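Local coordinates for protein mambaquaretin-1 (Dendroaspis angusticeps, PDB 5M4V) that selectively antagonises the vasopressin type 2 receptor, as a Kunitz-fold peptide of green mamba venom, at residues N6-P11 and K39-R44; K15-A20 and S32-G37. All coordinates share one frame; numbering follows the deposited sequence. Where two conformers were deposited one is given.

Contact 1 of 2, residues N6-P11 and K39-R44. With PGO (S-1,2-propanediol), chain B.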
ATOM      1  N   ASN A   6      -0.667  -6.256   6.631  1.00 12.36           N
ATOM      2  CA  ASN A   6       0.549  -6.256   7.384  1.00 13.66           C
ATOM      3  C   ASN A   6       1.767  -6.606   6.572  1.00 14.82           C
ATOM      4  O   ASN A   6       2.873  -6.591   7.107  1.00 17.53           O
ATOM      5  CB  ASN A   6       0.420  -7.218   8.551  1.00 16.57           C
ATOM      6  CG  ASN A   6      -0.695  -6.827   9.487  1.00 16.49           C
ATOM      7  OD1 ASN A   6      -0.929  -5.643   9.750  1.00 18.50           O
ATOM      8  ND2 ASN A   6      -1.440  -7.814   9.955  1.00 19.78           N
ATOM      9  N   LEU A   7       1.631  -6.869   5.281  1.00 13.15           N
ATOM     10  CA  LEU A   7       2.810  -7.059   4.434  1.00 13.34           C
ATOM     11  C   LEU A   7       3.547  -5.742   4.359  1.00 12.76           C
ATOM     12  O   LEU A   7       3.006  -4.649   4.416  1.00 13.24           O
ATOM     13  CB  LEU A   7       2.378  -7.454   3.005  1.00 13.96           C
ATOM     14  CG  LEU A   7       1.759  -8.837   2.861  1.00 15.70           C
ATOM     15  CD1 LEU A   7       1.193  -8.977   1.483  1.00 17.94           C
ATOM     16  CD2 LEU A   7       2.846  -9.900   3.134  1.00 20.15           C
ATOM     17  N   PRO A   8       4.887  -5.810   4.195  1.00 14.02           N
ATOM     18  CA  PRO A   8       5.698  -4.602   4.104  1.00 13.91           C
ATOM     19  C   PRO A   8       5.455  -3.877   2.785  1.00 13.71           C
ATOM     20  O   PRO A   8       5.346  -4.528   1.728  1.00 15.09           O
ATOM     21  CB  PRO A   8       7.141  -5.169   4.219  1.00 16.62           C
ATOM     22  CG  PRO A   8       7.049  -6.468   3.582  1.00 18.49           C
ATOM     23  CD  PRO A   8       5.698  -7.074   4.062  1.00 16.49           C
ATOM     24  N   VAL A   9       5.518  -2.569   2.816  1.00 12.83           N
ATOM     25  CA  VAL A   9       5.360  -1.799   1.550  1.00 12.91           C
ATOM     26  C   VAL A   9       6.447  -2.147   0.565  1.00 12.04           C
ATOM     27  O   VAL A   9       7.637  -2.293   0.906  1.00 13.07           O
ATOM     28  CB  VAL A   9       5.333  -0.292   1.862  1.00 14.22           C
ATOM     29  CG1 VAL A   9       6.587   0.186   2.556  1.00 15.76           C
ATOM     30  CG2 VAL A   9       5.051   0.509   0.620  1.00 15.49           C
ATOM     31  N   LYS A  10       6.038  -2.299  -0.699  1.00 12.80           N
ATOM     32  CA  LYS A  10       6.928  -2.828  -1.717  1.00 13.31           C
ATOM     33  C   LYS A  10       6.865  -2.007  -2.991  1.00 12.76           C
ATOM     34  O   LYS A  10       6.040  -2.256  -3.883  1.00 13.16           O
ATOM     35  CB  LYS A  10       6.627  -4.310  -1.971  1.00 15.07           C
ATOM     36  CG  LYS A  10       7.694  -4.995  -2.806  1.00 17.20           C
ATOM     37  CD  LYS A  10       7.460  -6.439  -2.933  1.00 20.46           C
ATOM     38  CE  LYS A  10       8.709  -7.036  -3.547  1.00 28.39           C
ATOM     39  NZ  LYS A  10       8.521  -8.107  -4.347  1.00 29.99           N
ATOM     40  N   PRO A  11       7.715  -0.967  -3.112  1.00 14.02           N
ATOM     41  CA  PRO A  11       7.751  -0.187  -4.351  1.00 14.29           C
ATOM     42  C   PRO A  11       8.148  -0.991  -5.556  1.00 14.78           C
ATOM     43  O   PRO A  11       7.754  -0.661  -6.685  1.00 15.23           O
ATOM     44  CB  PRO A  11       8.763   0.950  -4.053  1.00 17.86           C
ATOM     45  CG  PRO A  11       8.862   1.013  -2.534  1.00 21.76           C
ATOM     46  CD  PRO A  11       8.575  -0.436  -2.071  1.00 17.89           C
ATOM     47  N   LYS A  39       6.173  -6.080  -9.643  1.00 20.63           N
ATOM     48  CA  LYS A  39       6.711  -6.926  -8.495  1.00 20.96           C
ATOM     49  C   LYS A  39       6.196  -6.467  -7.135  1.00 20.17           C
ATOM     50  O   LYS A  39       6.857  -6.732  -6.144  1.00 25.26           O
ATOM     51  CB  LYS A  39       8.266  -7.065  -8.467  1.00 24.37           C
ATOM     52  CG  LYS A  39       8.791  -7.604  -9.823  1.00 30.29           C
ATOM     53  CD  LYS A  39      10.278  -7.863  -9.728  1.00 41.94           C
ATOM     54  CE  LYS A  39      10.533  -9.320  -9.343  1.00 51.19           C
ATOM     55  NZ  LYS A  39      11.981  -9.549  -9.091  1.00 51.30           N
ATOM     56  N   GLY A  40       5.080  -5.809  -7.083  1.00 17.32           N
ATOM     57  CA  GLY A  40       4.551  -5.398  -5.820  1.00 16.23           C
ATOM     58  C   GLY A  40       3.873  -6.506  -5.013  1.00 16.75           C
ATOM     59  O   GLY A  40       3.846  -7.649  -5.435  1.00 24.02           O
ATOM     60  N   ASN A  41       3.314  -6.174  -3.902  1.00 13.22           N
ATOM     61  CA  ASN A  41       2.527  -7.126  -3.116  1.00 13.61           C
ATOM     62  C   ASN A  41       1.140  -6.521  -2.894  1.00 12.18           C
ATOM     63  O   ASN A  41       0.797  -5.479  -3.429  1.00 13.13           O
ATOM     64  CB  ASN A  41       3.232  -7.560  -1.835  1.00 13.93           C
ATOM     65  CG  ASN A  41       3.445  -6.452  -0.845  1.00 13.44           C
ATOM     66  OD1 ASN A  41       2.658  -5.494  -0.786  1.00 13.32           O
ATOM     67  ND2 ASN A  41       4.464  -6.567  -0.017  1.00 14.67           N
ATOM     68  N   ALA A  42       0.329  -7.232  -2.092  1.00 12.87           N
ATOM     69  CA  ALA A  42      -1.107  -6.861  -1.958  1.00 12.30           C
ATOM     70  C   ALA A  42      -1.333  -5.687  -1.053  1.00 11.37           C
ATOM     71  O   ALA A  42      -2.472  -5.159  -1.045  1.00 12.20           O
ATOM     72  CB  ALA A  42      -1.877  -8.066  -1.449  1.00 15.04           C
ATOM     73  N   ASN A  43      -0.345  -5.213  -0.294  1.00 10.70           N
ATOM     74  CA  ASN A  43      -0.530  -4.010   0.515  1.00 10.03           C
ATOM     75  C   ASN A  43      -0.265  -2.762  -0.359  1.00  9.88           C
ATOM     76  O   ASN A  43       0.726  -2.047  -0.212  1.00 10.36           O
ATOM     77  CB  ASN A  43       0.357  -4.049   1.718  1.00 10.49           C
ATOM     78  CG  ASN A  43       0.156  -2.855   2.638  1.00 10.52           C
ATOM     79  OD1 ASN A  43      -0.839  -2.150   2.537  1.00 10.50           O
ATOM     80  ND2 ASN A  43       1.122  -2.628   3.518  1.00 11.72           N
ATOM     81  N   ARG A  44      -1.200  -2.562  -1.293  0.50 10.13           N
ATOM     82  CA  ARG A  44      -1.043  -1.523  -2.274  0.50 10.51           C
ATOM     83  C   ARG A  44      -2.444  -1.193  -2.795  0.50 10.29           C
ATOM     84  O   ARG A  44      -3.165  -2.078  -3.250  0.50 11.75           O
ATOM     85  CB  ARG A  44      -0.170  -1.958  -3.437  0.50 11.47           C
ATOM     86  CG  ARG A  44      -0.036  -0.925  -4.520  0.50 13.63           C
ATOM     87  CD  ARG A  44       0.836  -1.212  -5.669  0.50 15.29           C
ATOM     88  NE  ARG A  44       0.188  -2.056  -6.656  0.50 14.29           N
ATOM     89  CZ  ARG A  44       0.474  -3.341  -6.777  0.50 14.22           C
ATOM     90  NH1 ARG A  44       1.346  -3.874  -5.948  0.50 15.83           N
ATOM     91  NH2 ARG A  44      -0.008  -4.089  -7.763  0.50 18.34           N
TER
HETATM   92  C1  PGO B 101      11.713  -8.268  -5.319  1.00 46.19           C
HETATM   93  C2  PGO B 101      11.866  -6.933  -6.003  1.00 38.61           C
HETATM   94  C3  PGO B 101      13.311  -6.426  -6.273  1.00 39.52           C
HETATM   95  O1  PGO B 101      10.721  -9.325  -5.481  1.00 48.83           O
HETATM   96  O2  PGO B 101      11.193  -5.765  -5.196  1.00 29.11           O
HETATM   97  O   HOH W   1       3.188  -2.829  -1.037  1.00 12.55           O
HETATM   98  O   HOH W   2       3.386  -3.214  -3.753  1.00 13.27           O
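Lys10 reaches across to Asn41 and Lys39. Its CB lies by the Asn41 amide, 3.7 Å from Asn41 ND2. CG turns anti to the backbone N (chi1 -168°), which sends the chain toward Lys39, and Lys10 CG first nears Lys39 O at 3.9 Å. Lys10 CD and CE close in on Lys39 O at 3.3 and 3.2 Å. CD is also near Gly40 C, and CE meets O2 of an S-1,2-propanediol, probably from the crystallisation liquor. At the tip, Lys10 NZ donates to Lys39 O at 2.8 Å, almost in line with the carbonyl bond. It also donates to O1 of the diol.

Two asparagines hold the carbonyls of Leu7 and Pro8 by their amide N-H groups. Asn41 ND2 gives a fairly straight bond to Pro8 O at 2.8 Å, in the amide plane. Asn43 ND2 donates to Leu7 O at 2.9 Å. Asn43 N donates to Asn41 OD1 from above the carbonyl plane, in an Asx turn. This turn and the Pro8 bond together hold the Asn41 amide at both ends. The Leu7 and Asn41 side chains pass one another pointing opposite ways, and Leu7 CD1 packs 4.3 Å from Ala42 CB. One water links Lys10 N, Asn41 OD1 and Asn43 O.

Both segments are irregular loops of the Kunitz domain. Asn43 OD1 accepts from Tyr23 N of strand 18-24, while Val9 and Arg44 touch Phe33 of strand 29-35.

Contact 2 of 2, residues K15-A20 and S32-G37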
ATOM      1  N   LYS A  15      10.543   1.633 -12.321  1.00 18.27           N
ATOM      2  CA  LYS A  15      10.598   3.068 -12.089  1.00 20.49           C
ATOM      3  C   LYS A  15       9.576   3.847 -12.807  1.00 23.29           C
ATOM      4  O   LYS A  15       9.787   5.016 -13.303  1.00 23.99           O
ATOM      5  CB  LYS A  15      12.011   3.587 -12.371  1.00 24.78           C
ATOM      6  CG  LYS A  15      13.018   2.922 -11.504  1.00 25.26           C
ATOM      7  CD  LYS A  15      13.013   3.376 -10.062  1.00 28.43           C
ATOM      8  CE  LYS A  15      13.669   2.353  -9.147  1.00 33.35           C
ATOM      9  NZ  LYS A  15      13.691   2.755  -7.682  1.00 45.00           N
ATOM     10  N   ALA A  16       8.392   3.284 -12.906  1.00 19.80           N
ATOM     11  CA  ALA A  16       7.268   4.000 -13.416  1.00 20.73           C
ATOM     12  C   ALA A  16       6.808   4.879 -12.280  1.00 23.77           C
ATOM     13  O   ALA A  16       7.328   4.785 -11.096  1.00 23.79           O
ATOM     14  CB  ALA A  16       6.222   3.105 -13.900  1.00 21.33           C
ATOM     15  N   PHE A  17       5.910   5.715 -12.515  1.00 30.81           N
ATOM     16  CA  PHE A  17       5.645   6.552 -11.198  1.00 30.34           C
ATOM     17  C   PHE A  17       4.296   6.502 -10.785  1.00 29.17           C
ATOM     18  O   PHE A  17       3.646   7.436 -11.109  1.00 39.72           O
ATOM     19  CB  PHE A  17       6.069   8.046 -11.447  1.00 35.32           C
ATOM     20  CG  PHE A  17       7.454   8.225 -10.882  1.00 38.94           C
ATOM     21  CD1 PHE A  17       8.558   7.609 -11.510  1.00 59.76           C
ATOM     22  CD2 PHE A  17       7.649   8.883  -9.727  1.00 40.77           C
ATOM     23  CE1 PHE A  17       9.833   7.625 -10.954  1.00 54.91           C
ATOM     24  CE2 PHE A  17       8.915   8.958  -9.147  1.00 61.20           C
ATOM     25  CZ  PHE A  17      10.025   8.355  -9.771  1.00 68.26           C
ATOM     26  N   PHE A  18       3.780   5.381 -10.229  0.52 21.51           N
ATOM     27  CA  PHE A  18       2.369   5.216  -9.921  0.52 23.37           C
ATOM     28  C   PHE A  18       2.159   5.722  -8.477  0.52 20.14           C
ATOM     29  O   PHE A  18       2.864   5.290  -7.547  0.52 23.73           O
ATOM     30  CB  PHE A  18       1.882   3.772 -10.044  0.52 22.37           C
ATOM     31  CG  PHE A  18       1.791   3.258 -11.464  0.52 21.79           C
ATOM     32  CD1 PHE A  18       0.797   3.755 -12.348  0.52 28.28           C
ATOM     33  CD2 PHE A  18       2.827   2.491 -11.987  0.52 18.30           C
ATOM     34  CE1 PHE A  18       0.762   3.339 -13.630  0.52 30.49           C
ATOM     35  CE2 PHE A  18       2.794   2.094 -13.285  0.52 21.35           C
ATOM     36  CZ  PHE A  18       1.747   2.491 -14.139  0.52 26.26           C
ATOM     37  N   SER A  19       1.237   6.621  -8.321  0.52 19.16           N
ATOM     38  CA  SER A  19       0.823   7.040  -6.969  0.52 17.35           C
ATOM     39  C   SER A  19       0.088   5.884  -6.328  0.52 15.99           C
ATOM     40  O   SER A  19      -0.784   5.262  -6.985  0.52 19.39           O
ATOM     41  CB  SER A  19      -0.139   8.226  -7.148  0.52 18.80           C
ATOM     42  OG  SER A  19      -0.773   8.604  -5.907  0.52 25.69           O
ATOM     43  N   ALA A  20       0.376   5.546  -5.055  1.00 12.69           N
ATOM     44  CA  ALA A  20      -0.360   4.479  -4.402  1.00 12.16           C
ATOM     45  C   ALA A  20      -0.366   4.725  -2.893  1.00 10.92           C
ATOM     46  O   ALA A  20       0.186   5.712  -2.410  1.00 11.30           O
ATOM     47  CB  ALA A  20       0.286   3.137  -4.765  1.00 14.23           C
ATOM     48  N   SER A  32       0.998   7.323   1.703  0.79 10.91           N
ATOM     49  CA  SER A  32       1.373   7.312   0.302  0.79 11.29           C
ATOM     50  C   SER A  32       2.683   6.598   0.055  0.79 11.91           C
ATOM     51  O   SER A  32       3.608   6.644   0.853  0.79 13.24           O
ATOM     52  CB  SER A  32       1.550   8.772  -0.194  0.79 13.19           C
ATOM     53  OG  SER A  32       0.282   9.410  -0.329  0.79 15.28           O
ATOM     54  N   PHE A  33       2.809   5.996  -1.140  1.00 11.82           N
ATOM     55  CA  PHE A  33       4.105   5.603  -1.652  1.00 12.47           C
ATOM     56  C   PHE A  33       4.047   5.665  -3.155  1.00 13.28           C
ATOM     57  O   PHE A  33       3.019   5.745  -3.769  1.00 14.54           O
ATOM     58  CB  PHE A  33       4.561   4.227  -1.121  1.00 12.28           C
ATOM     59  CG  PHE A  33       3.943   2.990  -1.790  1.00 11.11           C
ATOM     60  CD1 PHE A  33       2.618   2.661  -1.585  1.00 11.49           C
ATOM     61  CD2 PHE A  33       4.697   2.140  -2.551  1.00 11.85           C
ATOM     62  CE1 PHE A  33       2.089   1.478  -2.078  1.00 11.12           C
ATOM     63  CE2 PHE A  33       4.165   0.960  -3.061  1.00 11.62           C
ATOM     64  CZ  PHE A  33       2.871   0.639  -2.806  1.00 11.31           C
ATOM     65  N   THR A  34       5.246   5.590  -3.756  1.00 14.94           N
ATOM     66  CA  THR A  34       5.343   5.529  -5.192  1.00 16.02           C
ATOM     67  C   THR A  34       5.605   4.079  -5.608  1.00 14.41           C
ATOM     68  O   THR A  34       6.656   3.527  -5.262  1.00 15.89           O
ATOM     69  CB  THR A  34       6.452   6.446  -5.728  1.00 21.15           C
ATOM     70  OG1 THR A  34       6.187   7.773  -5.292  1.00 26.11           O
ATOM     71  CG2 THR A  34       6.528   6.408  -7.216  1.00 26.80           C
ATOM     72  N   TYR A  35       4.659   3.457  -6.264  1.00 13.39           N
ATOM     73  CA  TYR A  35       4.846   2.120  -6.772  1.00 12.53           C
ATOM     74  C   TYR A  35       5.549   2.207  -8.125  1.00 13.46           C
ATOM     75  O   TYR A  35       5.126   2.952  -9.004  1.00 15.14           O
ATOM     76  CB  TYR A  35       3.520   1.427  -6.913  1.00 12.64           C
ATOM     77  CG  TYR A  35       3.560   0.041  -7.464  1.00 12.45           C
ATOM     78  CD1 TYR A  35       4.414  -0.944  -6.967  1.00 12.30           C
ATOM     79  CD2 TYR A  35       2.706  -0.362  -8.542  1.00 13.42           C
ATOM     80  CE1 TYR A  35       4.446  -2.206  -7.490  1.00 13.50           C
ATOM     81  CE2 TYR A  35       2.726  -1.659  -9.030  1.00 13.61           C
ATOM     82  CZ  TYR A  35       3.604  -2.555  -8.474  1.00 14.29           C
ATOM     83  OH  TYR A  35       3.659  -3.864  -8.952  1.00 17.00           O
ATOM     84  N   GLY A  36       6.602   1.392  -8.271  1.00 13.32           N
ATOM     85  CA  GLY A  36       7.361   1.434  -9.553  1.00 14.17           C
ATOM     86  C   GLY A  36       6.676   0.696 -10.708  1.00 13.92           C
ATOM     87  O   GLY A  36       7.214   0.852 -11.818  1.00 15.53           O
ATOM     88  N   GLY A  37       5.632  -0.053 -10.437  1.00 13.32           N
ATOM     89  CA  GLY A  37       4.828  -0.639 -11.516  1.00 14.52           C
ATOM     90  C   GLY A  37       4.975  -2.117 -11.688  1.00 15.20           C
ATOM     91  O   GLY A  37       4.199  -2.694 -12.437  1.00 18.62           O
TER
HETATM   92  O   HOH W   3       0.064   8.420  -3.163  1.00 20.23           O
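Ser32 meets Ala20 through its backbone and through water. Its CA makes a CA-H...O contact with Ala20 O, and one water hydrogen-bonds to Ser32 OG, Ser19 OG and Ala20 O.

Phe33 forms a hydrogen-bonded antiparallel pair with Ala20. Phe33 N donates to Ala20 O at 2.9 Å from well above the carbonyl plane. Ala20 N returns a bond to Phe33 O, nearly in line with that carbonyl. With CG placed between backbone N and carbonyl carbon (chi1 79°), the Phe33 ring is turned toward Ala20, and Phe33 CE1 lies 3.6 Å from Ala20 CB.

Thr34 and Ser19 form a non-hydrogen-bonded pair, their side chains on the face opposite Ala20, Phe33 and Tyr35. The Thr34 side chain lies aslant to that of Phe17, with Thr34 CG2 3.7 Å from Phe17 CD2. This two-stranded antiparallel hairpin is the central sheet of the Kunitz fold.

Tyr35 restores the hydrogen-bonded pattern with Phe18. Phe18 N to Tyr35 O is 3.0 Å, and Tyr35 N to Phe18 O is 2.9 Å; both donors lie in the carbonyl plane. Tyr35 O also sits at the edge of the Phe18 ring. Tyr35 OH bonds to Gly40 N, outside the hairpin.

Gly36 O accepts from Ala16 N at 2.9 Å, beyond the strand ends. Gly37 then places its N over the centre of one Tyr35 ring face. Gly37 CA lies 3.7 Å from Phe18 CD2.

Overall arrangement
Contact 1 is a surface contact between two loops, while contact 2 is partly buried and joins the two strands of the hairpin. Their chemistry follows from this. Contact 1 relies on side-chain amides, a lysine ammonium group and bridging waters to hold irregular backbone. Contact 2 relies mainly on regular backbone bonds, with aromatic and methyl packing on the sheet faces. Contact 2 falls within the span of chain that contact 1 brackets. The two touch directly. Pro11 O probably accepts from Gly36 N at 2.8 Å. The probable bond between Tyr35 OH and Gly40 N is a second bridge. Arg44 lies on the Tyr35 ring in a cation-pi contact.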